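Histidine acid phosphatase (Hafnia alvei, PDB 4ARU) belongs to branch 2 of the histidine phosphatase superfamily, with a central mixed beta-sheet flanked by helices. Local coordinates at residues A[319-324]-A[377-382]; A[336-341]-A[350-355]; A[270-275]-A[314-319]; A[12-17]-A[280-285]. All blocks are in the same frame, centred on the assembly; numbering follows the deposited sequence. Where two conformers were deposited one is given.

Contact 1: residues A[319-324]-A[377-382]; sequences MTWTLP and VRLNIP. With K (potassium ion), chain E.
M319 reaches across to L379, N380 and I381. Its CB passes N380 O at 4.0 Å, and CG comes closer to the same oxygen, at 3.6 Å. SD then lies between two aliphatic groups: M319 SD is 3.9 Å from L379 CD1 and 4.0 Å from I381 CG1. M319 crosses L379 at about a right angle but runs alongside I381 in the same direction. The bend at chi3 (-58°) carries CE toward L336 of strand 335-342.

L379 also serves W321. L379 CD2 sits 3.8 Å from W321 CB and comes obliquely to the ring, while CD1 lies near CE3. Further along, V377 CG2 touches L323 CD2 and the ring of P324, at 3.7 Å from P324 CD.

The two backbones run roughly antiparallel, but no direct hydrogen bond joins them. Two waters bridge T320 and N380 instead. One accepts from N380 N and donates to T320 O. The other accepts from T320 N and donates to N380 O. N380 also turns outward to potassium, which N380 OD1 binds at 2.6 Å and I381 O at 2.8 Å. Two other waters, C384 O and Q387 OE1 complete the site.

The 377-382 segment starts on strand 375-378, which pairs with strand 348-356; the 319-324 loop packs against it. W321 packs on I310 and S314 of helix 307-317 and on M354 of strand 348-356, and W321 NE1 bonds to N329 O. I381 rests on F398 and L401 of helix 395-405.

Contact 2: residues A[336-341]-A[350-355]; sequences LVFERW and VSVNMV
This is a beta hairpin, its antiparallel strands 335-342 and 348-356 lying side by side in the central mixed sheet. Their short axes pass 4.6 Å apart at 158°. The sheet is sandwiched at this point: helices 307-317 and 395-405 pack on the face of L336, F338 and V350, and helix 51-70 on that of V337, E339 and N353.

The ladder is regular. V337 pairs with N353 and E339 with S351 as hydrogen-bonded pairs, each with a bond in both directions. V337 N to N353 O is the shortest, at 2.8 Å and nearly straight. L336 with M354, F338 with V352 and R340 with V350 are the non-hydrogen-bonded pairs between and beside them.

On the face of L336, F338 and V350, the main contact is made by F338 and V352, which run alongside each other in like direction. V352 CG1 sits over the ring centre, 3.9 Å from the F338 centroid and 12° off the normal, a CH-pi contact. V352 CG2 reaches F338 CD2 at 3.7 Å, while V350 CG1 comes to the ring edge. In one of two M354 conformers, L336 CD2 touches M354 SD at 3.6 Å.

On the other face, V337 CG2 meets V355 CG2 at 3.6 Å. A water donates to both V337 O and N353 OD1. E339 is gripped at both carboxylate oxygens. OE2 makes a salt bridge with R67. OE1 lies in the ring plane of W341, at the indole edge, and accepts from W341 NE1 at 2.9 Å.

Contact 3: residues A[270-275]-A[314-319]; sequences NGTPLL and SGMLGM
The flat group met here is the peptide of G271 and T272, and M316 SD lies over one of its faces. M316 SD is 3.6 Å from G271 C and almost straight above that carbon. G271 O accepts the helical bond from L275 N. G271 has no side chain, so the sulfur can settle directly on the backbone. This is a helix-helix contact between helix 264-282 and the last turn of helix 307-317, which ends in a Schellman motif.

M316 carries most of it. The chain is extended through chi2 (-180°) and bends at chi3 (78°), which brings CE round toward T272 and L275. M316 CE is 3.7 Å from T272 OG1, and the two side chains cross at about a right angle. That hydroxyl is held by its own helix, through K268 O, and by E407 N. L275 and M316 reach toward each other tip to tip, with L275 CD2 at 3.6 Å from M316 CE. The other methyl of L275 turns to L317: CD1 meets L317 CD1 at 4.0 Å, the two leucines crossing at a slant.

No hydrogen bond crosses between the segments; the fit is by van der Waals contact and largely buried. Helix 395-405 closes it off, with V402 and S405 against L275 and F398 against L317. Helix 264-282 is kinked here, and P273 has no N-H to offer the preceding turn. Just past the other helix, G318 has positive phi as the C-prime residue. G318 N bonds weakly to G315 O, and M319 N bonds to S314 O at 2.9 Å.

Contact 4: residues A[12-17]-A[280-285]; sequences RVVILS and HALGSN. Unlike the reference sequence in segment 12-17: R12 (reference Lys).
R12 and V14 of strand 9-18 meet the C-terminal end of helix 264-282, one by polar and the other by apolar contact.

The polar part is one direct bond and a water. R12 NE donates to A281 O at 2.9 Å, with an N-H...O angle of 168°. The oxygen lies at the edge of the guanidinium, 5° out of its plane. A chi1 of 53° and a chain extended from CG onward carry NE out to this carbonyl. A water accepts weakly from R12 NH2. It donates to H280 O at 2.9 Å and weakly to A281 O.

The apolar part centres on one methyl. V14 CG2 touches A281 CB at 3.6 Å and L282 CD2 at 4.0 Å. L282 continues onto F338 of strand 335-342.

G283, with positive phi, ends the helix in a Schellman motif; G283 N bonds to H280 O at 3.0 Å. R12 NH2 passes 3.7 Å from G283 CA.

R340 NH1 binds L282 O nearby, so two arginines meet carbonyls of this helix end. R340 also has E11 as a salt-bridge partner. Positive groups at the C-terminal end would be expected to suit the helix dipole.

Contacts 1, 2 and 4 all reach the central sheet, where strands 9-18, 335-342, 348-356 and 375-378 lie side by side in that order. Contacts 2 and 4 have centres 9 Å apart and are tied by probable backbone hydrogen bonds, F338 N to V14 O and L16 N to L336 O. Contacts 1 and 2 are 11 Å apart and joined by another, M354 N to V377 O. Contact 3 shares M319 with contact 1 and helix 264-282 with contact 4. Along the chain, contact 4 interlocks with contact 3, while contact 2 is nested within contact 1. A local hairpin and pieces distant in sequence thus join the sheet to its helices, with potassium bound by N380 and I381 of contact 1.

Contact 1: residues A[319-324]-A[377-382]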
loop_
_atom_site.group_PDB
_atom_site.type_symbol
_atom_site.label_atom_id
_atom_site.label_comp_id
_atom_site.label_asym_id
_atom_site.label_seq_id
_atom_site.Cartn_x
_atom_site.Cartn_y
_atom_site.Cartn_z
ATOM N N MET A 319 3.296 3.506 -12.464
ATOM C CA MET A 319 2.833 2.092 -12.507
ATOM C C MET A 319 1.356 2.050 -12.126
ATOM O O MET A 319 0.953 2.646 -11.110
ATOM C CB MET A 319 3.646 1.214 -11.570
ATOM C CG MET A 319 5.120 1.185 -11.925
ATOM S SD MET A 319 6.085 0.050 -10.890
ATOM C CE MET A 319 5.750 0.718 -9.273
ATOM N N THR A 320 0.561 1.343 -12.908
ATOM C CA THR A 320 -0.832 1.177 -12.585
ATOM C C THR A 320 -1.122 -0.297 -12.723
ATOM O O THR A 320 -0.423 -1.019 -13.466
ATOM C CB THR A 320 -1.766 2.002 -13.465
ATOM O OG1 THR A 320 -1.516 1.703 -14.814
ATOM C CG2 THR A 320 -1.536 3.500 -13.273
ATOM N N TRP A 321 -2.136 -0.745 -12.015
ATOM C CA TRP A 321 -2.495 -2.148 -11.998
ATOM C C TRP A 321 -3.908 -2.353 -11.554
ATOM O O TRP A 321 -4.550 -1.468 -10.939
ATOM C CB TRP A 321 -1.545 -2.961 -11.137
ATOM C CG TRP A 321 -1.554 -2.574 -9.703
ATOM C CD1 TRP A 321 -2.454 -2.957 -8.746
ATOM C CD2 TRP A 321 -0.572 -1.753 -9.018
ATOM N NE1 TRP A 321 -2.105 -2.414 -7.521
ATOM C CE2 TRP A 321 -0.963 -1.677 -7.650
ATOM C CE3 TRP A 321 0.562 -1.039 -9.436
ATOM C CZ2 TRP A 321 -0.233 -0.938 -6.723
ATOM C CZ3 TRP A 321 1.303 -0.341 -8.486
ATOM C CH2 TRP A 321 0.895 -0.281 -7.150
ATOM N N THR A 322 -4.417 -3.542 -11.900
ATOM C CA THR A 322 -5.619 -4.100 -11.262
ATOM C C THR A 322 -5.264 -5.509 -10.840
ATOM O O THR A 322 -4.532 -6.236 -11.522
ATOM C CB THR A 322 -6.893 -4.097 -12.151
ATOM O OG1 THR A 322 -8.056 -4.399 -11.364
ATOM C CG2 THR A 322 -6.844 -5.123 -13.237
ATOM N N LEU A 323 -5.719 -5.881 -9.655
ATOM C CA LEU A 323 -5.350 -7.178 -9.091
ATOM C C LEU A 323 -6.472 -8.203 -9.235
ATOM O O LEU A 323 -7.533 -8.068 -8.615
ATOM C CB LEU A 323 -5.034 -6.977 -7.612
ATOM C CG LEU A 323 -3.967 -5.933 -7.323
ATOM C CD1 LEU A 323 -3.740 -5.851 -5.802
ATOM C CD2 LEU A 323 -2.640 -6.233 -8.022
ATOM N N PRO A 324 -6.233 -9.257 -10.045
ATOM C CA PRO A 324 -7.261 -10.301 -10.141
ATOM C C PRO A 324 -7.642 -10.850 -8.764
ATOM O O PRO A 324 -6.780 -11.152 -7.955
ATOM C CB PRO A 324 -6.586 -11.394 -10.990
ATOM C CG PRO A 324 -5.669 -10.605 -11.836
ATOM C CD PRO A 324 -5.108 -9.508 -10.969
ATOM N N VAL A 377 1.105 -9.667 -9.908
ATOM C CA VAL A 377 0.948 -8.973 -11.180
ATOM C C VAL A 377 2.291 -8.349 -11.521
ATOM O O VAL A 377 2.831 -7.565 -10.738
ATOM C CB VAL A 377 -0.143 -7.897 -11.100
ATOM C CG1 VAL A 377 -0.206 -7.093 -12.386
ATOM C CG2 VAL A 377 -1.489 -8.561 -10.850
ATOM N N ARG A 378 2.825 -8.671 -12.686
ATOM C CA ARG A 378 4.058 -8.089 -13.156
ATOM C C ARG A 378 3.749 -6.693 -13.701
ATOM O O ARG A 378 2.813 -6.520 -14.484
ATOM C CB ARG A 378 4.652 -8.963 -14.259
ATOM C CG ARG A 378 6.147 -8.765 -14.413
ATOM C CD ARG A 378 6.812 -9.954 -15.086
ATOM N NE ARG A 378 6.269 -10.195 -16.412
ATOM C CZ ARG A 378 6.526 -11.259 -17.180
ATOM N NH1 ARG A 378 7.333 -12.229 -16.761
ATOM N NH2 ARG A 378 5.987 -11.345 -18.393
ATOM N N LEU A 379 4.534 -5.712 -13.321
ATOM C CA LEU A 379 4.272 -4.315 -13.654
ATOM C C LEU A 379 5.123 -3.728 -14.758
ATOM O O LEU A 379 6.355 -3.886 -14.837
ATOM C CB LEU A 379 4.442 -3.446 -12.392
ATOM C CG LEU A 379 3.571 -3.907 -11.215
ATOM C CD1 LEU A 379 3.845 -3.025 -9.985
ATOM C CD2 LEU A 379 2.104 -3.833 -11.545
ATOM N N ASN A 380 4.439 -2.943 -15.572
ATOM C CA ASN A 380 5.031 -2.115 -16.583
ATOM C C ASN A 380 5.441 -0.795 -15.974
ATOM O O ASN A 380 4.688 -0.201 -15.203
ATOM C CB ASN A 380 4.018 -1.832 -17.692
ATOM C CG ASN A 380 4.595 -0.966 -18.791
ATOM O OD1 ASN A 380 5.649 -1.270 -19.309
ATOM N ND2 ASN A 380 3.885 0.095 -19.174
ATOM N N ILE A 381 6.632 -0.348 -16.293
ATOM C CA ILE A 381 7.108 0.995 -15.956
ATOM C C ILE A 381 7.111 1.810 -17.241
ATOM O O ILE A 381 7.954 1.587 -18.105
ATOM C CB ILE A 381 8.512 0.990 -15.307
ATOM C CG1 ILE A 381 8.555 0.115 -14.051
ATOM C CG2 ILE A 381 8.992 2.435 -15.064
ATOM C CD1 ILE A 381 9.966 -0.163 -13.589
ATOM N N PRO A 382 6.148 2.715 -17.408
ATOM C CA PRO A 382 6.022 3.304 -18.751
ATOM C C PRO A 382 7.213 4.113 -19.193
ATOM O O PRO A 382 7.544 4.111 -20.392
ATOM C CB PRO A 382 4.752 4.162 -18.650
ATOM C CG PRO A 382 4.005 3.607 -17.532
ATOM C CD PRO A 382 4.986 3.036 -16.559
HETATM K K K E . 7.894 -0.203 -20.192
HETATM O O HOH W 1 1.531 -2.663 -15.301
HETATM O O HOH W 2 1.981 0.366 -15.268
HETATM O O HOH W 3 7.250 1.799 -21.930
HETATM O O HOH W 4 7.858 -1.830 -22.370
#

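Contact 2: residues A[336-341]-A[350-355]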
loop_
_atom_site.group_PDB
_atom_site.type_symbol
_atom_site.label_atom_id
_atom_site.label_comp_id
_atom_site.label_asym_id
_atom_site.label_seq_id
_atom_site.Cartn_x
_atom_site.Cartn_y
_atom_site.Cartn_z
ATOM N N LEU A 336 4.672 -4.145 -3.128
ATOM C CA LEU A 336 5.493 -4.025 -4.297
ATOM C C LEU A 336 6.803 -4.749 -4.031
ATOM O O LEU A 336 7.567 -4.411 -3.078
ATOM C CB LEU A 336 5.821 -2.573 -4.614
ATOM C CG LEU A 336 4.657 -1.745 -5.131
ATOM C CD1 LEU A 336 5.065 -0.273 -5.153
ATOM C CD2 LEU A 336 4.233 -2.273 -6.508
ATOM N N VAL A 337 7.129 -5.680 -4.885
ATOM C CA VAL A 337 8.329 -6.475 -4.771
ATOM C C VAL A 337 9.217 -6.093 -5.923
ATOM O O VAL A 337 8.946 -6.412 -7.085
ATOM C CB VAL A 337 8.026 -7.980 -4.788
ATOM C CG1 VAL A 337 9.310 -8.781 -4.668
ATOM C CG2 VAL A 337 7.011 -8.348 -3.680
ATOM N N PHE A 338 10.310 -5.459 -5.582
ATOM C CA PHE A 338 11.338 -5.026 -6.530
ATOM C C PHE A 338 12.484 -6.019 -6.508
ATOM O O PHE A 338 13.056 -6.275 -5.441
ATOM C CB PHE A 338 11.897 -3.650 -6.190
ATOM C CG PHE A 338 10.916 -2.539 -6.252
ATOM C CD1 PHE A 338 10.057 -2.256 -5.203
ATOM C CD2 PHE A 338 10.988 -1.641 -7.330
ATOM C CE1 PHE A 338 9.180 -1.220 -5.294
ATOM C CE2 PHE A 338 10.126 -0.546 -7.385
ATOM C CZ PHE A 338 9.195 -0.375 -6.359
ATOM N N GLU A 339 12.832 -6.599 -7.656
ATOM C CA GLU A 339 13.831 -7.659 -7.761
ATOM C C GLU A 339 14.964 -7.163 -8.600
ATOM O O GLU A 339 14.756 -6.708 -9.729
ATOM C CB GLU A 339 13.233 -8.898 -8.398
ATOM C CG GLU A 339 12.154 -9.508 -7.534
ATOM C CD GLU A 339 11.526 -10.784 -8.063
ATOM O OE1 GLU A 339 11.685 -11.129 -9.246
ATOM O OE2 GLU A 339 10.834 -11.436 -7.242
ATOM N N ARG A 340 16.168 -7.332 -8.088
ATOM C CA ARG A 340 17.397 -7.060 -8.832
ATOM C C ARG A 340 17.894 -8.355 -9.399
ATOM O O ARG A 340 18.319 -9.238 -8.664
ATOM C CB ARG A 340 18.501 -6.424 -7.950
ATOM C CG ARG A 340 19.842 -6.288 -8.631
ATOM C CD ARG A 340 20.976 -6.047 -7.639
ATOM N NE ARG A 340 22.271 -6.163 -8.228
ATOM C CZ ARG A 340 22.981 -5.180 -8.825
ATOM N NH1 ARG A 340 22.580 -3.923 -8.832
ATOM N NH2 ARG A 340 24.149 -5.451 -9.373
ATOM N N TRP A 341 17.828 -8.463 -10.733
ATOM C CA TRP A 341 18.259 -9.639 -11.477
ATOM C C TRP A 341 19.507 -9.277 -12.246
ATOM O O TRP A 341 19.654 -8.130 -12.685
ATOM C CB TRP A 341 17.181 -10.022 -12.488
ATOM C CG TRP A 341 15.994 -10.617 -11.891
ATOM C CD1 TRP A 341 14.851 -9.995 -11.442
ATOM C CD2 TRP A 341 15.794 -12.023 -11.664
ATOM N NE1 TRP A 341 13.966 -10.932 -10.964
ATOM C CE2 TRP A 341 14.524 -12.172 -11.078
ATOM C CE3 TRP A 341 16.573 -13.165 -11.908
ATOM C CZ2 TRP A 341 14.029 -13.420 -10.705
ATOM C CZ3 TRP A 341 16.071 -14.403 -11.537
ATOM C CH2 TRP A 341 14.808 -14.509 -10.952
ATOM N N VAL A 350 15.898 -4.455 -13.022
ATOM C CA VAL A 350 14.879 -4.437 -11.980
ATOM C C VAL A 350 13.579 -4.948 -12.566
ATOM O O VAL A 350 13.179 -4.514 -13.676
ATOM C CB VAL A 350 14.637 -2.999 -11.418
ATOM C CG1 VAL A 350 13.532 -2.987 -10.340
ATOM C CG2 VAL A 350 15.924 -2.340 -10.926
ATOM N N SER A 351 12.941 -5.888 -11.898
ATOM C CA SER A 351 11.561 -6.287 -12.151
ATOM C C SER A 351 10.692 -5.805 -10.980
ATOM O O SER A 351 11.176 -5.747 -9.840
ATOM C CB SER A 351 11.481 -7.812 -12.234
ATOM O OG SER A 351 10.257 -8.243 -12.791
ATOM N N VAL A 352 9.433 -5.516 -11.244
ATOM C CA VAL A 352 8.517 -5.112 -10.163
ATOM C C VAL A 352 7.224 -5.887 -10.274
ATOM O O VAL A 352 6.620 -5.947 -11.325
ATOM C CB VAL A 352 8.227 -3.593 -10.142
ATOM C CG1 VAL A 352 7.648 -3.176 -8.815
ATOM C CG2 VAL A 352 9.418 -2.771 -10.454
ATOM N N ASN A 353 6.815 -6.495 -9.169
ATOM C CA ASN A 353 5.524 -7.176 -9.091
ATOM C C ASN A 353 4.718 -6.668 -7.921
ATOM O O ASN A 353 5.280 -6.322 -6.892
ATOM C CB ASN A 353 5.685 -8.688 -8.902
ATOM C CG ASN A 353 6.151 -9.396 -10.177
ATOM O OD1 ASN A 353 7.290 -9.235 -10.568
ATOM N ND2 ASN A 353 5.273 -10.174 -10.799
ATOM N N MET A 354 3.410 -6.653 -8.076
ATOM C CA MET A 354 2.505 -6.471 -6.946
ATOM C C MET A 354 2.109 -7.845 -6.481
ATOM O O MET A 354 1.466 -8.555 -7.228
ATOM C CB MET A 354 1.265 -5.657 -7.324
ATOM C CG MET A 354 0.445 -5.185 -6.152
ATOM S SD MET A 354 1.349 -3.965 -5.098
ATOM C CE MET A 354 0.029 -4.024 -3.885
ATOM N N VAL A 355 2.455 -8.184 -5.240
ATOM C CA VAL A 355 2.189 -9.536 -4.705
ATOM C C VAL A 355 1.208 -9.396 -3.549
ATOM O O VAL A 355 1.341 -8.476 -2.733
ATOM C CB VAL A 355 3.502 -10.186 -4.233
ATOM C CG1 VAL A 355 3.276 -11.583 -3.646
ATOM C CG2 VAL A 355 4.476 -10.287 -5.402
HETATM O O HOH W 5 9.526 -8.436 -9.103
#

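Contact 3: residues A[270-275]-A[314-319]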
loop_
_atom_site.group_PDB
_atom_site.type_symbol
_atom_site.label_atom_id
_atom_site.label_comp_id
_atom_site.label_asym_id
_atom_site.label_seq_id
_atom_site.Cartn_x
_atom_site.Cartn_y
_atom_site.Cartn_z
ATOM N N ASN A 270 5.721 12.889 -0.818
ATOM C CA ASN A 270 5.548 11.895 0.241
ATOM C C ASN A 270 6.403 10.664 0.023
ATOM O O ASN A 270 6.679 9.937 0.988
ATOM C CB ASN A 270 4.083 11.525 0.374
ATOM C CG ASN A 270 3.232 12.658 0.928
ATOM O OD1 ASN A 270 3.312 12.973 2.096
ATOM N ND2 ASN A 270 2.418 13.286 0.078
ATOM N N GLY A 271 6.835 10.447 -1.228
ATOM C CA GLY A 271 7.477 9.222 -1.641
ATOM C C GLY A 271 8.953 9.262 -1.943
ATOM O O GLY A 271 9.546 8.215 -2.198
ATOM N N THR A 272 9.537 10.437 -1.970
ATOM C CA THR A 272 10.951 10.581 -2.353
ATOM C C THR A 272 11.869 9.732 -1.456
ATOM O O THR A 272 12.689 8.973 -1.978
ATOM C CB THR A 272 11.370 12.049 -2.521
ATOM O OG1 THR A 272 10.841 12.501 -3.779
ATOM C CG2 THR A 272 12.811 12.193 -2.576
ATOM N N PRO A 273 11.756 9.849 -0.124
ATOM C CA PRO A 273 12.657 9.022 0.674
ATOM C C PRO A 273 12.546 7.550 0.389
ATOM O O PRO A 273 13.585 6.855 0.304
ATOM C CB PRO A 273 12.257 9.384 2.113
ATOM C CG PRO A 273 11.897 10.849 1.980
ATOM C CD PRO A 273 11.093 10.892 0.676
ATOM N N LEU A 274 11.361 7.038 0.247
ATOM C CA LEU A 274 11.221 5.625 0.001
ATOM C C LEU A 274 11.762 5.231 -1.351
ATOM O O LEU A 274 12.427 4.190 -1.496
ATOM C CB LEU A 274 9.762 5.163 0.163
ATOM C CG LEU A 274 9.271 4.790 1.560
ATOM C CD1 LEU A 274 7.761 4.633 1.560
ATOM C CD2 LEU A 274 9.964 3.506 1.997
ATOM N N LEU A 275 11.455 6.017 -2.373
ATOM C CA LEU A 275 11.939 5.646 -3.705
ATOM C C LEU A 275 13.463 5.694 -3.727
ATOM O O LEU A 275 14.104 4.796 -4.324
ATOM C CB LEU A 275 11.329 6.509 -4.809
ATOM C CG LEU A 275 11.634 6.009 -6.236
ATOM C CD1 LEU A 275 11.030 4.665 -6.464
ATOM C CD2 LEU A 275 11.091 7.012 -7.241
ATOM N N SER A 314 3.857 4.110 -6.755
ATOM C CA SER A 314 3.219 3.846 -8.048
ATOM C C SER A 314 3.074 5.125 -8.867
ATOM O O SER A 314 3.312 5.108 -10.051
ATOM C CB SER A 314 1.940 3.080 -7.823
ATOM O OG SER A 314 0.896 3.894 -7.552
ATOM N N GLY A 315 2.674 6.232 -8.259
ATOM C CA GLY A 315 2.542 7.476 -8.984
ATOM C C GLY A 315 3.870 8.010 -9.484
ATOM O O GLY A 315 3.963 8.506 -10.621
ATOM N N MET A 316 4.922 7.910 -8.663
ATOM C CA MET A 316 6.249 8.384 -9.058
ATOM C C MET A 316 6.800 7.618 -10.262
ATOM O O MET A 316 7.417 8.228 -11.133
ATOM C CB MET A 316 7.252 8.296 -7.915
ATOM C CG MET A 316 6.920 9.198 -6.764
ATOM S SD MET A 316 8.127 9.077 -5.428
ATOM C CE MET A 316 9.426 10.035 -6.072
ATOM N N LEU A 317 6.567 6.306 -10.285
ATOM C CA LEU A 317 7.052 5.421 -11.349
ATOM C C LEU A 317 6.017 5.224 -12.479
ATOM O O LEU A 317 6.336 4.580 -13.498
ATOM C CB LEU A 317 7.472 4.068 -10.777
ATOM C CG LEU A 317 8.763 4.097 -9.951
ATOM C CD1 LEU A 317 9.014 2.772 -9.290
ATOM C CD2 LEU A 317 9.973 4.585 -10.724
ATOM N N GLY A 318 4.841 5.857 -12.366
ATOM C CA GLY A 318 3.802 5.721 -13.395
ATOM C C GLY A 318 3.226 4.322 -13.510
ATOM O O GLY A 318 2.764 3.942 -14.600
ATOM N N MET A 319 3.296 3.506 -12.464
ATOM C CA MET A 319 2.833 2.092 -12.507
ATOM C C MET A 319 1.356 2.050 -12.126
ATOM O O MET A 319 0.953 2.646 -11.110
ATOM C CB MET A 319 3.646 1.214 -11.570
ATOM C CG MET A 319 5.120 1.185 -11.925
ATOM S SD MET A 319 6.085 0.050 -10.890
ATOM C CE MET A 319 5.750 0.718 -9.273
#

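Contact 4: residues A[12-17]-A[280-285]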
loop_
_atom_site.group_PDB
_atom_site.type_symbol
_atom_site.label_atom_id
_atom_site.label_comp_id
_atom_site.label_asym_id
_atom_site.label_seq_id
_atom_site.Cartn_x
_atom_site.Cartn_y
_atom_site.Cartn_z
ATOM N N ARG A 12 18.973 -9.755 -5.211
ATOM C CA ARG A 12 18.307 -9.297 -4.009
ATOM C C ARG A 12 16.986 -8.693 -4.288
ATOM O O ARG A 12 16.639 -8.428 -5.442
ATOM C CB ARG A 12 19.163 -8.344 -3.251
ATOM C CG ARG A 12 19.680 -7.196 -4.045
ATOM C CD ARG A 12 20.649 -6.467 -3.132
ATOM N NE ARG A 12 21.276 -5.295 -3.757
ATOM C CZ ARG A 12 22.364 -5.306 -4.504
ATOM N NH1 ARG A 12 22.973 -6.450 -4.822
ATOM N NH2 ARG A 12 22.818 -4.145 -4.976
ATOM N N VAL A 13 16.225 -8.489 -3.227
ATOM C CA VAL A 13 14.837 -8.046 -3.305
ATOM C C VAL A 13 14.606 -6.928 -2.304
ATOM O O VAL A 13 15.201 -6.931 -1.194
ATOM C CB VAL A 13 13.887 -9.217 -2.992
ATOM C CG1 VAL A 13 12.435 -8.796 -3.070
ATOM C CG2 VAL A 13 14.132 -10.350 -3.953
ATOM N N VAL A 14 13.724 -6.010 -2.667
ATOM C CA VAL A 14 13.223 -4.983 -1.769
ATOM C C VAL A 14 11.707 -5.042 -1.840
ATOM O O VAL A 14 11.119 -4.920 -2.935
ATOM C CB VAL A 14 13.709 -3.584 -2.144
ATOM C CG1 VAL A 14 13.159 -2.563 -1.129
ATOM C CG2 VAL A 14 15.198 -3.531 -2.316
ATOM N N ILE A 15 11.065 -5.240 -0.706
ATOM C CA ILE A 15 9.655 -5.406 -0.607
ATOM C C ILE A 15 9.059 -4.230 0.146
ATOM O O ILE A 15 9.472 -3.978 1.278
ATOM C CB ILE A 15 9.334 -6.689 0.161
ATOM C CG1 ILE A 15 10.014 -7.892 -0.538
ATOM C CG2 ILE A 15 7.838 -6.904 0.292
ATOM C CD1 ILE A 15 9.873 -9.199 0.197
ATOM N N LEU A 16 8.153 -3.492 -0.470
ATOM C CA LEU A 16 7.441 -2.394 0.192
ATOM C C LEU A 16 6.035 -2.904 0.404
ATOM O O LEU A 16 5.233 -3.047 -0.536
ATOM C CB LEU A 16 7.466 -1.102 -0.665
ATOM C CG LEU A 16 6.594 -0.014 -0.057
ATOM C CD1 LEU A 16 7.098 0.447 1.309
ATOM C CD2 LEU A 16 6.527 1.183 -0.968
ATOM N N SER A 17 5.751 -3.277 1.648
ATOM C CA SER A 17 4.527 -3.953 2.002
ATOM C C SER A 17 3.580 -3.054 2.761
ATOM O O SER A 17 4.006 -2.346 3.675
ATOM C CB SER A 17 4.829 -5.139 2.912
ATOM O OG SER A 17 3.683 -5.932 3.136
ATOM N N HIS A 280 18.484 2.785 -4.110
ATOM C CA HIS A 280 19.779 2.553 -3.533
ATOM C C HIS A 280 19.979 1.070 -3.159
ATOM O O HIS A 280 21.017 0.466 -3.449
ATOM C CB HIS A 280 19.954 3.433 -2.297
ATOM C CG HIS A 280 21.264 3.225 -1.637
ATOM N ND1 HIS A 280 21.445 2.316 -0.624
ATOM C CD2 HIS A 280 22.478 3.758 -1.881
ATOM C CE1 HIS A 280 22.712 2.303 -0.259
ATOM N NE2 HIS A 280 23.362 3.183 -0.996
ATOM N N ALA A 281 18.937 0.469 -2.595
ATOM C CA ALA A 281 19.005 -0.941 -2.143
ATOM C C ALA A 281 19.129 -1.869 -3.348
ATOM O O ALA A 281 19.705 -2.949 -3.235
ATOM C CB ALA A 281 17.823 -1.322 -1.337
ATOM N N LEU A 282 18.623 -1.440 -4.510
ATOM C CA LEU A 282 18.691 -2.238 -5.739
ATOM C C LEU A 282 19.994 -2.067 -6.480
ATOM O O LEU A 282 20.254 -2.790 -7.449
ATOM C CB LEU A 282 17.516 -1.900 -6.649
ATOM C CG LEU A 282 16.136 -2.263 -6.146
ATOM C CD1 LEU A 282 15.036 -1.552 -6.928
ATOM C CD2 LEU A 282 15.901 -3.755 -6.222
ATOM N N GLY A 283 20.781 -1.087 -6.055
ATOM C CA GLY A 283 22.114 -0.861 -6.616
ATOM C C GLY A 283 22.335 0.468 -7.338
ATOM O O GLY A 283 23.413 0.667 -7.887
ATOM N N SER A 284 21.363 1.385 -7.314
ATOM C CA SER A 284 21.559 2.696 -7.910
ATOM C C SER A 284 22.629 3.447 -7.180
ATOM O O SER A 284 22.687 3.400 -5.950
ATOM C CB SER A 284 20.284 3.534 -7.905
ATOM O OG SER A 284 19.203 2.850 -8.487
ATOM N N ASN A 285 23.486 4.125 -7.954
ATOM C CA ASN A 285 24.671 4.807 -7.435
ATOM C C ASN A 285 24.309 6.205 -6.965
ATOM O O ASN A 285 24.650 7.212 -7.606
ATOM C CB ASN A 285 25.810 4.875 -8.463
ATOM C CG ASN A 285 27.085 5.447 -7.864
ATOM O OD1 ASN A 285 27.409 5.180 -6.699
ATOM N ND2 ASN A 285 27.819 6.236 -8.648
HETATM O O HOH W 6 22.619 -1.944 -3.119
#